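Local coordinates for protein NleG5-1 effector (Enterobacteria phage YYZ-2008, PDB 5VGC) that probably acts as a ubiquitin-protein transferase, a bacterial effector of the NleG family with a domain of the RING clan, and binds calcium ions, at residues S15-I20 with I78-R83; E117-I122 with L176-A181; N128-Q133 with E149-V154. The protein carries 1 engineered substitution. All blocks are in the same frame, centred on the assembly; numbering follows the deposited sequence.

Interaction 1: S15-I20 with I78-R83; sequences SFLSDI and IEHIER
His80 reaches from helix 68-85 to the loop residues Ser15, Phe16 and Leu17, and one face of its imidazole is covered by Phe16 CA and Leu17 N. At the root of the side chain, His80 CB comes within 3.9 Å of Ser15 O. The first torsion turns CG opposite the backbone N (chi1 -170°), and this carries the ring out from the helix against the loop. The two backbone atoms over the face are both displaced from the middle of the ring toward its rim. On one flank, His80 CD2 approaches Phe16 CB at 3.3 Å, and NE2 meets the same carbon; the phenyl group of Phe16 itself leads away from the helix. On the other flank, His80 ND1 faces Leu17 CG at 3.8 Å. At the far end of the ring, His80 CE1 lies 3.6 Å from Leu17 N. The imidazole thus reaches from Phe16 CA and CB to Leu17 N, all by van der Waals contact. One residue further along the helix, Ile81 CG1 adds an apolar contact 4.4 Å from Leu17 CD1. The loop thus lies against helix 68-85 shortly before helix 22-34 begins. Leu17 also packs on Tyr77 of helix 68-85, while Leu17 and Ile81 together touch Leu41 of strand 37-41, so the leucine lies where the loop, the helix and the edge of the three-stranded antiparallel sheet meet.

Interaction 2: E117-I122 with L176-A181; sequences ELLDKI and LVKTRA. With CA (calcium ion), chain E.
Val177, whose side chain packs on Leu118, offers its carbonyl O to Arg180 N at 2.8 Å, as helix 170-178 ends. Its CG1 branch lies opposite its own backbone N (chi1 168°), and both methyls are thereby presented to helix 111-125. Leu118 answers head-on: the two side chains meet tip to tip, with Leu118 CD2 against Val177 CG1 at 3.3 Å and also close to CG2. One turn further on, Ile122 runs past the valine in the opposite direction, its CD1 3.9 Å from Val177 CG2. Leu119 CD2 lies more loosely beside CG1. The valine thus packs on both Leu118 and Ile122; Leu119 adds to the apolar patch, and Leu115 and Ile190 also touch the valine. Nearer solvent, the long extended chain of Lys178 crosses Leu119 at about a right angle, and its CE lies 4.1 Å from Leu119 CD1; here the aliphatic part of the lysine does the packing. Arg180 NH1 reaches back to Lys178 O at 2.9 Å, approaching from a direction tilted 26° from the carbonyl plane, and this bond ties the guanidinium to the last turn. Arg180 NE is hydrogen-bonded to Ser111 OG, which ties the turn after helix 170-178 to the start of helix 111-125. Arg180 O binds a calcium ion at 2.5 Å, and a water molecule is a further ligand of that ion. With Ala181 N bonded to Leu176 O around the bond from Arg180 N to Val177 O, and with Arg180 at positive phi (54°) as the C-prime residue, the helix closes in a Schellman motif.

Interaction 3: N128-Q133 with E149-V154; sequences NVEHAQ and EPEDGV. With CA (calcium ion), chain G; CA (calcium ion), chain F.
Glu130 and Glu151 cross obliquely, their carboxylate planes 73° apart, and converge on one calcium ion. Glu130 OE1 binds this calcium ion at 2.4 Å and Glu151 OE2 binds it at 2.5 Å, so the oxygens of the two acids come close because they share a metal, whose charge probably offsets their repulsion. Glu130 CG is tucked between its backbone N and carbonyl carbon (chi1 61°), and the chain bends again beyond it, bringing the end of the side chain nearer to Glu151. Glu130 OE2 binds a second calcium ion at 2.2 Å. A water on that ion donates to Glu151 OE2, a second-shell link between the acids. Next to the site, the backbones join where strand 127-128 meets strand 152-157: Asn128 and Asp152 form an antiparallel non-hydrogen-bonded pair, and Asn128 is also the N-cap of the short, weakly bonded helix 129-132, its OD1 accepting from His131 N at 2.8 Å, with the donor above the amide plane. The carbonyl O of Glu151 receives Val129 N in a nearly straight bond (2.8 Å, 173°). A water donates to the same oxygen and accepts from Glu130 N, so each metal-binding residue is also tied through its backbone. Val129 points its side chain at the opposite segment, CG2 close to Pro150 O and Gly153 N, and 4.1 Å from Pro150 CG. Glu149, extended, passes Val129 with its OE2 beside CG1, while its OE1 makes a salt bridge to Arg141.

Interaction 1 closes first along the chain and stands apart: its centre is about 48 Å from that of interaction 2 and about 64 Å from that of interaction 3, on the other side of the chain's centre. It belongs to the N-terminal part, with helix 68-85 and the sheet of strands 37-41, 44-50 and 57-60. Interactions 2 and 3 share the NleG family region of the RING clan, with centres about 19 Å apart. Interaction 3 falls between the two segments of interaction 2 in sequence, and Ile122 of helix 111-125 packs on Val154, joining the helix pair to the sheet that contains strand 152-157. The elongated molecule thus keeps the probable ubiquitin-ligase region far from its N-terminal part.

Interaction 1: S15-I20 with I78-R83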
ATOM      1  N   SER A  15     -18.148 -29.976 -12.921  1.00 45.77           N
ATOM      2  CA  SER A  15     -16.825 -29.364 -13.179  1.00 43.28           C
ATOM      3  C   SER A  15     -15.768 -29.555 -12.066  1.00 48.16           C
ATOM      4  O   SER A  15     -14.681 -28.959 -12.137  1.00 64.82           O
ATOM      5  CB  SER A  15     -16.990 -27.885 -13.534  1.00 42.49           C
ATOM      6  OG  SER A  15     -18.077 -27.300 -12.845  1.00 46.24           O
ATOM      7  N   PHE A  16     -16.056 -30.396 -11.070  1.00 43.11           N
ATOM      8  CA  PHE A  16     -15.069 -30.766 -10.032  1.00 41.51           C
ATOM      9  C   PHE A  16     -14.712 -32.271 -10.023  1.00 35.55           C
ATOM     10  O   PHE A  16     -15.430 -33.111 -10.534  1.00 36.71           O
ATOM     11  CB  PHE A  16     -15.535 -30.315  -8.641  1.00 34.51           C
ATOM     12  CG  PHE A  16     -16.920 -30.769  -8.274  1.00 31.77           C
ATOM     13  CD1 PHE A  16     -17.117 -31.982  -7.633  1.00 30.50           C
ATOM     14  CD2 PHE A  16     -18.026 -29.979  -8.567  1.00 31.86           C
ATOM     15  CE1 PHE A  16     -18.391 -32.398  -7.287  1.00 33.52           C
ATOM     16  CE2 PHE A  16     -19.304 -30.385  -8.227  1.00 34.01           C
ATOM     17  CZ  PHE A  16     -19.489 -31.600  -7.588  1.00 36.01           C
ATOM     18  N   LEU A  17     -13.570 -32.562  -9.418  1.00 33.83           N
ATOM     19  CA  LEU A  17     -13.064 -33.896  -9.163  1.00 33.75           C
ATOM     20  C   LEU A  17     -13.329 -34.288  -7.704  1.00 33.53           C
ATOM     21  O   LEU A  17     -13.598 -33.418  -6.839  1.00 32.98           O
ATOM     22  CB  LEU A  17     -11.545 -33.929  -9.379  1.00 35.04           C
ATOM     23  CG  LEU A  17     -10.938 -33.249 -10.598  1.00 37.92           C
ATOM     24  CD1 LEU A  17      -9.424 -33.208 -10.444  1.00 43.98           C
ATOM     25  CD2 LEU A  17     -11.302 -33.979 -11.872  1.00 42.93           C
ATOM     26  N   SER A  18     -13.211 -35.593  -7.440  1.00 34.57           N
ATOM     27  CA  SER A  18     -13.394 -36.150  -6.096  1.00 41.36           C
ATOM     28  C   SER A  18     -12.246 -35.797  -5.155  1.00 44.47           C
ATOM     29  O   SER A  18     -11.182 -35.333  -5.598  1.00 44.08           O
ATOM     30  CB  SER A  18     -13.510 -37.677  -6.162  1.00 48.48           C
ATOM     31  OG  SER A  18     -14.606 -38.072  -6.959  1.00 58.39           O
ATOM     32  N   ASP A  19     -12.476 -36.043  -3.863  1.00 54.98           N
ATOM     33  CA  ASP A  19     -11.519 -35.745  -2.786  1.00 67.94           C
ATOM     34  C   ASP A  19     -10.156 -36.432  -3.010  1.00 63.69           C
ATOM     35  O   ASP A  19      -9.968 -37.613  -2.692  1.00111.08           O
ATOM     36  CB  ASP A  19     -12.131 -36.151  -1.420  1.00 83.71           C
ATOM     37  CG  ASP A  19     -11.428 -35.511  -0.218  1.00104.99           C
ATOM     38  OD1 ASP A  19     -10.353 -34.889  -0.381  1.00 77.32           O
ATOM     39  OD2 ASP A  19     -11.971 -35.644   0.901  1.00103.93           O
ATOM     40  N   ILE A  20      -9.218 -35.667  -3.569  1.00 60.38           N
ATOM     41  CA  ILE A  20      -7.838 -36.122  -3.819  1.00 70.38           C
ATOM     42  C   ILE A  20      -7.044 -36.214  -2.492  1.00 79.27           C
ATOM     43  O   ILE A  20      -7.211 -35.352  -1.621  1.00 62.07           O
ATOM     44  CB  ILE A  20      -7.126 -35.160  -4.818  1.00 69.19           C
ATOM     45  CG1 ILE A  20      -7.776 -35.228  -6.200  1.00 57.78           C
ATOM     46  CG2 ILE A  20      -5.627 -35.466  -4.978  1.00 81.52           C
ATOM     47  CD1 ILE A  20      -7.351 -34.111  -7.129  1.00 50.79           C
ATOM     48  N   ILE A  78      -8.847 -27.125 -14.963  1.00 46.36           N
ATOM     49  CA  ILE A  78      -7.695 -26.306 -14.527  1.00 39.02           C
ATOM     50  C   ILE A  78      -8.101 -25.403 -13.371  1.00 33.02           C
ATOM     51  O   ILE A  78      -7.375 -25.315 -12.376  1.00 27.75           O
ATOM     52  CB  ILE A  78      -7.062 -25.451 -15.654  1.00 46.26           C
ATOM     53  CG1 ILE A  78      -6.397 -26.358 -16.690  1.00 56.83           C
ATOM     54  CG2 ILE A  78      -6.005 -24.485 -15.071  1.00 43.35           C
ATOM     55  CD1 ILE A  78      -5.782 -25.648 -17.875  1.00 59.42           C
ATOM     56  N   GLU A  79      -9.248 -24.729 -13.500  1.00 30.45           N
ATOM     57  CA  GLU A  79      -9.748 -23.916 -12.385  1.00 25.82           C
ATOM     58  C   GLU A  79      -9.843 -24.732 -11.103  1.00 21.96           C
ATOM     59  O   GLU A  79      -9.342 -24.305 -10.050  1.00 18.85           O
ATOM     60  CB  GLU A  79     -11.088 -23.266 -12.715  1.00 31.05           C
ATOM     61  CG  GLU A  79     -10.927 -21.836 -13.200  1.00 34.56           C
ATOM     62  CD  GLU A  79     -12.245 -21.157 -13.427  1.00 36.36           C
ATOM     63  OE1 GLU A  79     -12.329 -20.301 -14.342  1.00 42.20           O
ATOM     64  OE2 GLU A  79     -13.195 -21.489 -12.691  1.00 40.71           O
ATOM     65  N   HIS A  80     -10.476 -25.907 -11.204  1.00 27.57           N
ATOM     66  CA  HIS A  80     -10.559 -26.814 -10.048  1.00 24.35           C
ATOM     67  C   HIS A  80      -9.187 -27.211  -9.496  1.00 23.53           C
ATOM     68  O   HIS A  80      -8.939 -27.113  -8.295  1.00 26.29           O
ATOM     69  CB  HIS A  80     -11.333 -28.088 -10.362  1.00 27.86           C
ATOM     70  CG  HIS A  80     -11.638 -28.900  -9.134  1.00 31.00           C
ATOM     71  ND1 HIS A  80     -10.832 -29.925  -8.698  1.00 28.68           N
ATOM     72  CD2 HIS A  80     -12.654 -28.818  -8.240  1.00 36.86           C
ATOM     73  CE1 HIS A  80     -11.345 -30.449  -7.598  1.00 29.89           C
ATOM     74  NE2 HIS A  80     -12.453 -29.796  -7.302  1.00 31.79           N
ATOM     75  N   ILE A  81      -8.298 -27.655 -10.366  1.00 24.05           N
ATOM     76  CA  ILE A  81      -6.978 -28.069  -9.896  1.00 34.43           C
ATOM     77  C   ILE A  81      -6.291 -26.910  -9.182  1.00 32.65           C
ATOM     78  O   ILE A  81      -5.731 -27.081  -8.089  1.00 39.62           O
ATOM     79  CB  ILE A  81      -6.091 -28.604 -11.044  1.00 42.95           C
ATOM     80  CG1 ILE A  81      -6.636 -29.933 -11.554  1.00 45.50           C
ATOM     81  CG2 ILE A  81      -4.651 -28.799 -10.570  1.00 50.39           C
ATOM     82  CD1 ILE A  81      -6.183 -30.257 -12.959  1.00 61.53           C
ATOM     83  N   GLU A  82      -6.343 -25.736  -9.810  1.00 38.34           N
ATOM     84  CA  GLU A  82      -5.785 -24.515  -9.237  1.00 40.21           C
ATOM     85  C   GLU A  82      -6.385 -24.240  -7.866  1.00 27.67           C
ATOM     86  O   GLU A  82      -5.643 -24.021  -6.908  1.00 34.77           O
ATOM     87  CB  GLU A  82      -5.994 -23.312 -10.166  1.00 41.14           C
ATOM     88  CG  GLU A  82      -5.021 -23.280 -11.323  1.00 59.07           C
ATOM     89  CD  GLU A  82      -5.259 -22.121 -12.278  1.00 57.43           C
ATOM     90  OE1 GLU A  82      -6.312 -21.435 -12.161  1.00 41.61           O
ATOM     91  OE2 GLU A  82      -4.375 -21.895 -13.135  1.00 52.88           O
ATOM     92  N   ARG A  83      -7.711 -24.254  -7.766  1.00 19.17           N
ATOM     93  CA  ARG A  83      -8.331 -24.014  -6.468  1.00 23.00           C
ATOM     94  C   ARG A  83      -7.916 -25.070  -5.430  1.00 32.63           C
ATOM     95  O   ARG A  83      -7.672 -24.745  -4.274  1.00 33.10           O
ATOM     96  CB  ARG A  83      -9.857 -23.952  -6.576  1.00 26.49           C
ATOM     97  CG  ARG A  83     -10.376 -22.677  -7.198  1.00 21.02           C
ATOM     98  CD  ARG A  83     -11.837 -22.457  -6.870  1.00 20.48           C
ATOM     99  NE  ARG A  83     -12.326 -21.386  -7.729  1.00 26.33           N
ATOM    100  CZ  ARG A  83     -12.247 -20.080  -7.453  1.00 19.43           C
ATOM    101  NH1 ARG A  83     -11.691 -19.616  -6.330  1.00 17.90           N
ATOM    102  NH2 ARG A  83     -12.713 -19.213  -8.322  1.00 16.31           N
TER

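Interaction 2: E117-I122 with L176-A181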
ATOM      1  N   GLU A 117      -5.135  19.205 -13.039  1.00 29.94           N
ATOM      2  CA  GLU A 117      -4.573  20.361 -12.351  1.00 31.72           C
ATOM      3  C   GLU A 117      -3.040  20.517 -12.568  1.00 29.24           C
ATOM      4  O   GLU A 117      -2.537  21.614 -12.908  1.00 34.57           O
ATOM      5  CB  GLU A 117      -4.946  20.283 -10.859  1.00 38.51           C
ATOM      6  CG  GLU A 117      -4.206  21.233  -9.917  1.00 52.28           C
ATOM      7  CD  GLU A 117      -4.942  21.565  -8.630  1.00 57.63           C
ATOM      8  OE1 GLU A 117      -6.165  21.314  -8.559  1.00 67.44           O
ATOM      9  OE2 GLU A 117      -4.281  22.091  -7.704  1.00 52.54           O
ATOM     10  N   LEU A 118      -2.310  19.420 -12.396  1.00 24.40           N
ATOM     11  CA  LEU A 118      -0.859  19.423 -12.551  1.00 22.11           C
ATOM     12  C   LEU A 118      -0.434  19.756 -14.007  1.00 21.12           C
ATOM     13  O   LEU A 118       0.454  20.625 -14.256  1.00 21.95           O
ATOM     14  CB  LEU A 118      -0.303  18.070 -12.104  1.00 20.96           C
ATOM     15  CG  LEU A 118       1.193  17.833 -12.066  1.00 20.85           C
ATOM     16  CD1 LEU A 118       1.899  18.929 -11.296  1.00 22.48           C
ATOM     17  CD2 LEU A 118       1.418  16.493 -11.395  1.00 23.26           C
ATOM     18  N   LEU A 119      -1.070  19.066 -14.954  1.00 21.01           N
ATOM     19  CA  LEU A 119      -0.826  19.321 -16.373  1.00 22.38           C
ATOM     20  C   LEU A 119      -1.182  20.761 -16.764  1.00 24.50           C
ATOM     21  O   LEU A 119      -0.411  21.441 -17.488  1.00 25.50           O
ATOM     22  CB  LEU A 119      -1.603  18.325 -17.241  1.00 25.24           C
ATOM     23  CG  LEU A 119      -1.097  16.881 -17.210  1.00 25.67           C
ATOM     24  CD1 LEU A 119      -2.007  15.998 -18.029  1.00 30.68           C
ATOM     25  CD2 LEU A 119       0.326  16.765 -17.746  1.00 26.40           C
ATOM     26  N   ASP A 120      -2.329  21.227 -16.275  1.00 27.41           N
ATOM     27  CA  ASP A 120      -2.719  22.632 -16.475  1.00 32.92           C
ATOM     28  C   ASP A 120      -1.667  23.575 -15.909  1.00 29.78           C
ATOM     29  O   ASP A 120      -1.295  24.559 -16.582  1.00 30.48           O
ATOM     30  CB  ASP A 120      -4.108  22.954 -15.865  1.00 37.87           C
ATOM     31  CG  ASP A 120      -5.266  22.470 -16.737  1.00 45.94           C
ATOM     32  OD1 ASP A 120      -5.035  21.990 -17.869  1.00 57.74           O
ATOM     33  OD2 ASP A 120      -6.429  22.570 -16.289  1.00 66.45           O
ATOM     34  N   LYS A 121      -1.176  23.294 -14.698  1.00 26.05           N
ATOM     35  CA  LYS A 121      -0.140  24.171 -14.149  1.00 25.91           C
ATOM     36  C   LYS A 121       1.141  24.127 -14.970  1.00 24.84           C
ATOM     37  O   LYS A 121       1.767  25.184 -15.197  1.00 29.28           O
ATOM     38  CB  LYS A 121       0.163  23.914 -12.689  1.00 25.41           C
ATOM     39  CG  LYS A 121       1.108  24.957 -12.117  1.00 28.01           C
ATOM     40  CD  LYS A 121       0.944  25.111 -10.628  1.00 32.37           C
ATOM     41  CE  LYS A 121       1.783  26.274 -10.129  1.00 37.40           C
ATOM     42  NZ  LYS A 121       1.971  26.110  -8.652  1.00 44.22           N
ATOM     43  N   ILE A 122       1.539  22.941 -15.431  1.00 23.33           N
ATOM     44  CA  ILE A 122       2.715  22.892 -16.328  1.00 24.03           C
ATOM     45  C   ILE A 122       2.455  23.815 -17.531  1.00 27.05           C
ATOM     46  O   ILE A 122       3.244  24.765 -17.818  1.00 29.09           O
ATOM     47  CB  ILE A 122       3.054  21.452 -16.767  1.00 22.37           C
ATOM     48  CG1 ILE A 122       3.698  20.719 -15.583  1.00 22.25           C
ATOM     49  CG2 ILE A 122       3.990  21.446 -17.975  1.00 24.05           C
ATOM     50  CD1 ILE A 122       3.828  19.225 -15.769  1.00 24.67           C
ATOM     51  N   LEU A 176       7.088  12.761 -17.293  1.00 11.91           N
ATOM     52  CA  LEU A 176       7.314  12.364 -15.893  1.00 13.29           C
ATOM     53  C   LEU A 176       5.999  12.297 -15.125  1.00 18.01           C
ATOM     54  O   LEU A 176       5.763  11.312 -14.374  1.00 23.43           O
ATOM     55  CB  LEU A 176       8.249  13.321 -15.151  1.00 11.76           C
ATOM     56  CG  LEU A 176       9.702  13.389 -15.604  1.00 10.93           C
ATOM     57  CD1 LEU A 176      10.440  14.494 -14.857  1.00 12.85           C
ATOM     58  CD2 LEU A 176      10.412  12.078 -15.432  1.00 12.07           C
ATOM     59  N   VAL A 177       5.161  13.326 -15.306  1.00 13.59           N
ATOM     60  CA  VAL A 177       3.887  13.370 -14.583  1.00 16.14           C
ATOM     61  C   VAL A 177       2.938  12.256 -15.074  1.00 14.80           C
ATOM     62  O   VAL A 177       2.401  11.478 -14.253  1.00 14.59           O
ATOM     63  CB  VAL A 177       3.232  14.771 -14.680  1.00 26.28           C
ATOM     64  CG1 VAL A 177       1.783  14.763 -14.185  1.00 47.17           C
ATOM     65  CG2 VAL A 177       4.052  15.767 -13.895  1.00 23.40           C
ATOM     66  N   LYS A 178       2.755  12.151 -16.394  1.00 13.79           N
ATOM     67  CA  LYS A 178       1.858  11.126 -16.943  1.00 12.10           C
ATOM     68  C   LYS A 178       2.253   9.687 -16.608  1.00 11.15           C
ATOM     69  O   LYS A 178       1.389   8.830 -16.464  1.00 11.11           O
ATOM     70  CB  LYS A 178       1.690  11.299 -18.438  1.00 13.56           C
ATOM     71  CG  LYS A 178       0.830  12.514 -18.821  1.00 15.83           C
ATOM     72  CD  LYS A 178       0.631  12.514 -20.322  1.00 18.55           C
ATOM     73  CE  LYS A 178      -0.258  13.616 -20.832  1.00 22.23           C
ATOM     74  NZ  LYS A 178      -0.434  13.408 -22.298  1.00 24.92           N
ATOM     75  N   THR A 179       3.550   9.418 -16.477  1.00 10.78           N
ATOM     76  CA  THR A 179       4.024   8.104 -16.052  1.00  9.86           C
ATOM     77  C   THR A 179       4.126   8.005 -14.529  1.00  9.20           C
ATOM     78  O   THR A 179       4.620   7.003 -14.028  1.00  9.00           O
ATOM     79  CB  THR A 179       5.394   7.737 -16.680  1.00 11.85           C
ATOM     80  OG1 THR A 179       6.408   8.647 -16.238  1.00 12.83           O
ATOM     81  CG2 THR A 179       5.323   7.740 -18.210  1.00 15.77           C
ATOM     82  N   ARG A 180       3.667   9.021 -13.778  1.00  9.33           N
ATOM     83  CA  ARG A 180       3.747   8.982 -12.313  1.00  8.88           C
ATOM     84  C   ARG A 180       5.195   8.719 -11.819  1.00  9.40           C
ATOM     85  O   ARG A 180       5.411   8.123 -10.748  1.00  9.02           O
ATOM     86  CB  ARG A 180       2.757   7.921 -11.747  1.00  9.33           C
ATOM     87  CG  ARG A 180       1.294   8.349 -11.704  1.00  9.73           C
ATOM     88  CD  ARG A 180       0.614   8.334 -13.067  1.00 10.48           C
ATOM     89  NE  ARG A 180      -0.825   8.622 -12.952  1.00 13.00           N
ATOM     90  CZ  ARG A 180      -1.679   8.680 -13.976  1.00 14.51           C
ATOM     91  NH1 ARG A 180      -1.255   8.485 -15.224  1.00 18.46           N
ATOM     92  NH2 ARG A 180      -2.966   8.941 -13.757  1.00 16.84           N
ATOM     93  N   ALA A 181       6.184   9.187 -12.586  1.00 10.22           N
ATOM     94  CA  ALA A 181       7.588   8.938 -12.248  1.00  9.90           C
ATOM     95  C   ALA A 181       8.022   9.869 -11.135  1.00 10.77           C
ATOM     96  O   ALA A 181       7.490  10.985 -10.972  1.00 11.06           O
ATOM     97  CB  ALA A 181       8.493   9.160 -13.447  1.00 10.50           C
TER
HETATM   98 CA    CA E 303       5.468   6.895  -8.623  1.00 44.54          CA
HETATM   99  O   HOH W   1       6.308   8.834  -7.637  1.00 21.60           O

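Interaction 3: N128-Q133 with E149-V154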
ATOM      1  N   ASN A 128       8.718  30.106 -23.525  1.00 17.59           N
ATOM      2  CA  ASN A 128       9.669  30.110 -24.640  1.00 17.30           C
ATOM      3  C   ASN A 128      11.059  30.477 -24.091  1.00 16.46           C
ATOM      4  O   ASN A 128      11.294  31.630 -23.682  1.00 18.05           O
ATOM      5  CB  ASN A 128       9.169  31.143 -25.678  1.00 20.07           C
ATOM      6  CG  ASN A 128      10.063  31.275 -26.907  1.00 20.47           C
ATOM      7  OD1 ASN A 128      11.290  31.244 -26.854  1.00 19.33           O
ATOM      8  ND2 ASN A 128       9.429  31.447 -28.029  1.00 22.76           N
ATOM      9  N   VAL A 129      11.965  29.500 -24.098  1.00 14.85           N
ATOM     10  CA  VAL A 129      13.285  29.724 -23.498  1.00 14.77           C
ATOM     11  C   VAL A 129      14.024  30.865 -24.184  1.00 16.55           C
ATOM     12  O   VAL A 129      14.512  31.802 -23.497  1.00 18.12           O
ATOM     13  CB  VAL A 129      14.145  28.447 -23.480  1.00 13.66           C
ATOM     14  CG1 VAL A 129      15.494  28.690 -22.790  1.00 14.49           C
ATOM     15  CG2 VAL A 129      13.367  27.327 -22.787  1.00 12.48           C
ATOM     16  N   GLU A 130      14.104  30.819 -25.512  1.00 16.98           N
ATOM     17  CA  GLU A 130      14.917  31.808 -26.224  1.00 18.92           C
ATOM     18  C   GLU A 130      14.322  33.216 -26.089  1.00 21.19           C
ATOM     19  O   GLU A 130      15.070  34.159 -25.891  1.00 23.23           O
ATOM     20  CB  GLU A 130      15.431  31.375 -27.615  1.00 19.42           C
ATOM     21  CG  GLU A 130      14.428  31.052 -28.672  1.00 19.93           C
ATOM     22  CD  GLU A 130      14.871  29.993 -29.688  1.00 20.31           C
ATOM     23  OE1 GLU A 130      15.745  29.142 -29.428  1.00 19.62           O
ATOM     24  OE2 GLU A 130      14.306  29.997 -30.802  1.00 22.10           O
ATOM     25  N   HIS A 131      13.004  33.353 -26.100  1.00 21.95           N
ATOM     26  CA  HIS A 131      12.393  34.645 -25.716  1.00 26.64           C
ATOM     27  C   HIS A 131      12.644  35.074 -24.255  1.00 28.10           C
ATOM     28  O   HIS A 131      12.517  36.271 -23.972  1.00 33.08           O
ATOM     29  CB  HIS A 131      10.900  34.723 -26.047  1.00 28.94           C
ATOM     30  CG  HIS A 131      10.613  34.954 -27.504  1.00 37.38           C
ATOM     31  ND1 HIS A 131       9.455  34.509 -28.103  1.00 48.43           N
ATOM     32  CD2 HIS A 131      11.330  35.563 -28.483  1.00 40.40           C
ATOM     33  CE1 HIS A 131       9.466  34.837 -29.383  1.00 45.83           C
ATOM     34  NE2 HIS A 131      10.594  35.478 -29.640  1.00 42.29           N
ATOM     35  N   ALA A 132      12.985  34.156 -23.333  1.00 25.59           N
ATOM     36  CA  ALA A 132      13.086  34.544 -21.915  1.00 27.01           C
ATOM     37  C   ALA A 132      14.383  35.281 -21.622  1.00 31.78           C
ATOM     38  O   ALA A 132      14.495  35.998 -20.609  1.00 33.36           O
ATOM     39  CB  ALA A 132      12.955  33.342 -21.003  1.00 25.50           C
ATOM     40  N   GLN A 133      15.359  35.100 -22.511  1.00 35.79           N
ATOM     41  CA  GLN A 133      16.617  35.835 -22.469  1.00 36.88           C
ATOM     42  C   GLN A 133      17.241  35.636 -21.090  1.00 39.00           C
ATOM     43  O   GLN A 133      17.475  36.573 -20.337  1.00 45.55           O
ATOM     44  CB  GLN A 133      16.403  37.296 -22.860  1.00 43.62           C
ATOM     45  CG  GLN A 133      16.258  37.501 -24.369  1.00 52.60           C
ATOM     46  CD  GLN A 133      16.095  38.963 -24.770  1.00 65.36           C
ATOM     47  OE1 GLN A 133      17.037  39.597 -25.252  1.00 75.08           O
ATOM     48  NE2 GLN A 133      14.892  39.505 -24.570  1.00 81.28           N
ATOM     49  N   GLU A 149      18.943  21.916 -24.460  1.00 16.33           N
ATOM     50  CA  GLU A 149      18.209  23.142 -24.175  1.00 14.95           C
ATOM     51  C   GLU A 149      16.822  22.982 -24.780  1.00 12.78           C
ATOM     52  O   GLU A 149      16.709  22.766 -25.980  1.00 13.55           O
ATOM     53  CB  GLU A 149      18.909  24.377 -24.751  1.00 15.66           C
ATOM     54  CG  GLU A 149      18.236  25.680 -24.333  1.00 15.68           C
ATOM     55  CD  GLU A 149      18.757  26.871 -25.071  1.00 19.98           C
ATOM     56  OE1 GLU A 149      19.977  27.069 -24.997  1.00 21.82           O
ATOM     57  OE2 GLU A 149      17.961  27.611 -25.717  1.00 47.45           O
ATOM     58  N   PRO A 150      15.770  23.078 -23.954  1.00 12.39           N
ATOM     59  CA  PRO A 150      14.411  22.966 -24.503  1.00 13.58           C
ATOM     60  C   PRO A 150      13.982  24.258 -25.174  1.00 14.06           C
ATOM     61  O   PRO A 150      14.498  25.318 -24.838  1.00 14.45           O
ATOM     62  CB  PRO A 150      13.558  22.704 -23.258  1.00 12.20           C
ATOM     63  CG  PRO A 150      14.293  23.400 -22.175  1.00 11.88           C
ATOM     64  CD  PRO A 150      15.753  23.287 -22.491  1.00 11.14           C
ATOM     65  N   GLU A 151      13.052  24.163 -26.121  1.00 15.99           N
ATOM     66  CA  GLU A 151      12.416  25.344 -26.710  1.00 17.34           C
ATOM     67  C   GLU A 151      11.359  25.915 -25.789  1.00 17.68           C
ATOM     68  O   GLU A 151      11.359  27.122 -25.467  1.00 19.55           O
ATOM     69  CB  GLU A 151      11.852  25.002 -28.070  1.00 21.04           C
ATOM     70  CG  GLU A 151      12.872  24.482 -29.119  1.00 22.33           C
ATOM     71  CD  GLU A 151      14.340  24.946 -28.989  1.00 26.96           C
ATOM     72  OE1 GLU A 151      15.190  24.074 -28.641  1.00 20.91           O
ATOM     73  OE2 GLU A 151      14.676  26.167 -29.233  1.00 26.93           O
ATOM     74  N   ASP A 152      10.469  25.037 -25.348  1.00 26.98           N
ATOM     75  CA  ASP A 152       9.520  25.337 -24.268  1.00 21.78           C
ATOM     76  C   ASP A 152      10.019  24.738 -22.976  1.00 15.42           C
ATOM     77  O   ASP A 152      10.138  23.519 -22.861  1.00 20.03           O
ATOM     78  CB  ASP A 152       8.134  24.796 -24.619  1.00 29.27           C
ATOM     79  CG  ASP A 152       7.603  25.414 -25.889  1.00 30.14           C
ATOM     80  OD1 ASP A 152       7.528  26.665 -25.928  1.00 38.95           O
ATOM     81  OD2 ASP A 152       7.272  24.670 -26.835  1.00 35.92           O
ATOM     82  N   GLY A 153      10.308  25.602 -22.009  1.00 13.18           N
ATOM     83  CA  GLY A 153      10.895  25.173 -20.755  1.00 11.35           C
ATOM     84  C   GLY A 153       9.962  25.424 -19.590  1.00 13.08           C
ATOM     85  O   GLY A 153       9.085  26.280 -19.678  1.00 19.95           O
ATOM     86  N   VAL A 154      10.159  24.673 -18.504  1.00 12.60           N
ATOM     87  CA  VAL A 154       9.378  24.826 -17.274  1.00 13.63           C
ATOM     88  C   VAL A 154      10.295  24.732 -16.050  1.00 15.26           C
ATOM     89  O   VAL A 154      11.191  23.849 -15.998  1.00 12.46           O
ATOM     90  CB  VAL A 154       8.317  23.726 -17.128  1.00 16.92           C
ATOM     91  CG1 VAL A 154       7.459  23.962 -15.891  1.00 25.85           C
ATOM     92  CG2 VAL A 154       7.425  23.621 -18.362  1.00 17.60           C
TER
HETATM   93 CA    CA G 305      16.964  27.047 -29.747  0.50  8.43          CA
HETATM   94 CA    CA F 304      13.867  28.691 -32.460  1.00 17.82          CA
HETATM   95  O   HOH W   2      12.854  28.575 -27.415  1.00 13.78           O
HETATM   96  O   HOH W   3      12.409  27.385 -30.721  1.00 12.14           O
HETATM   97  O   HOH W   4      12.203  30.309 -32.188  1.00 20.76           O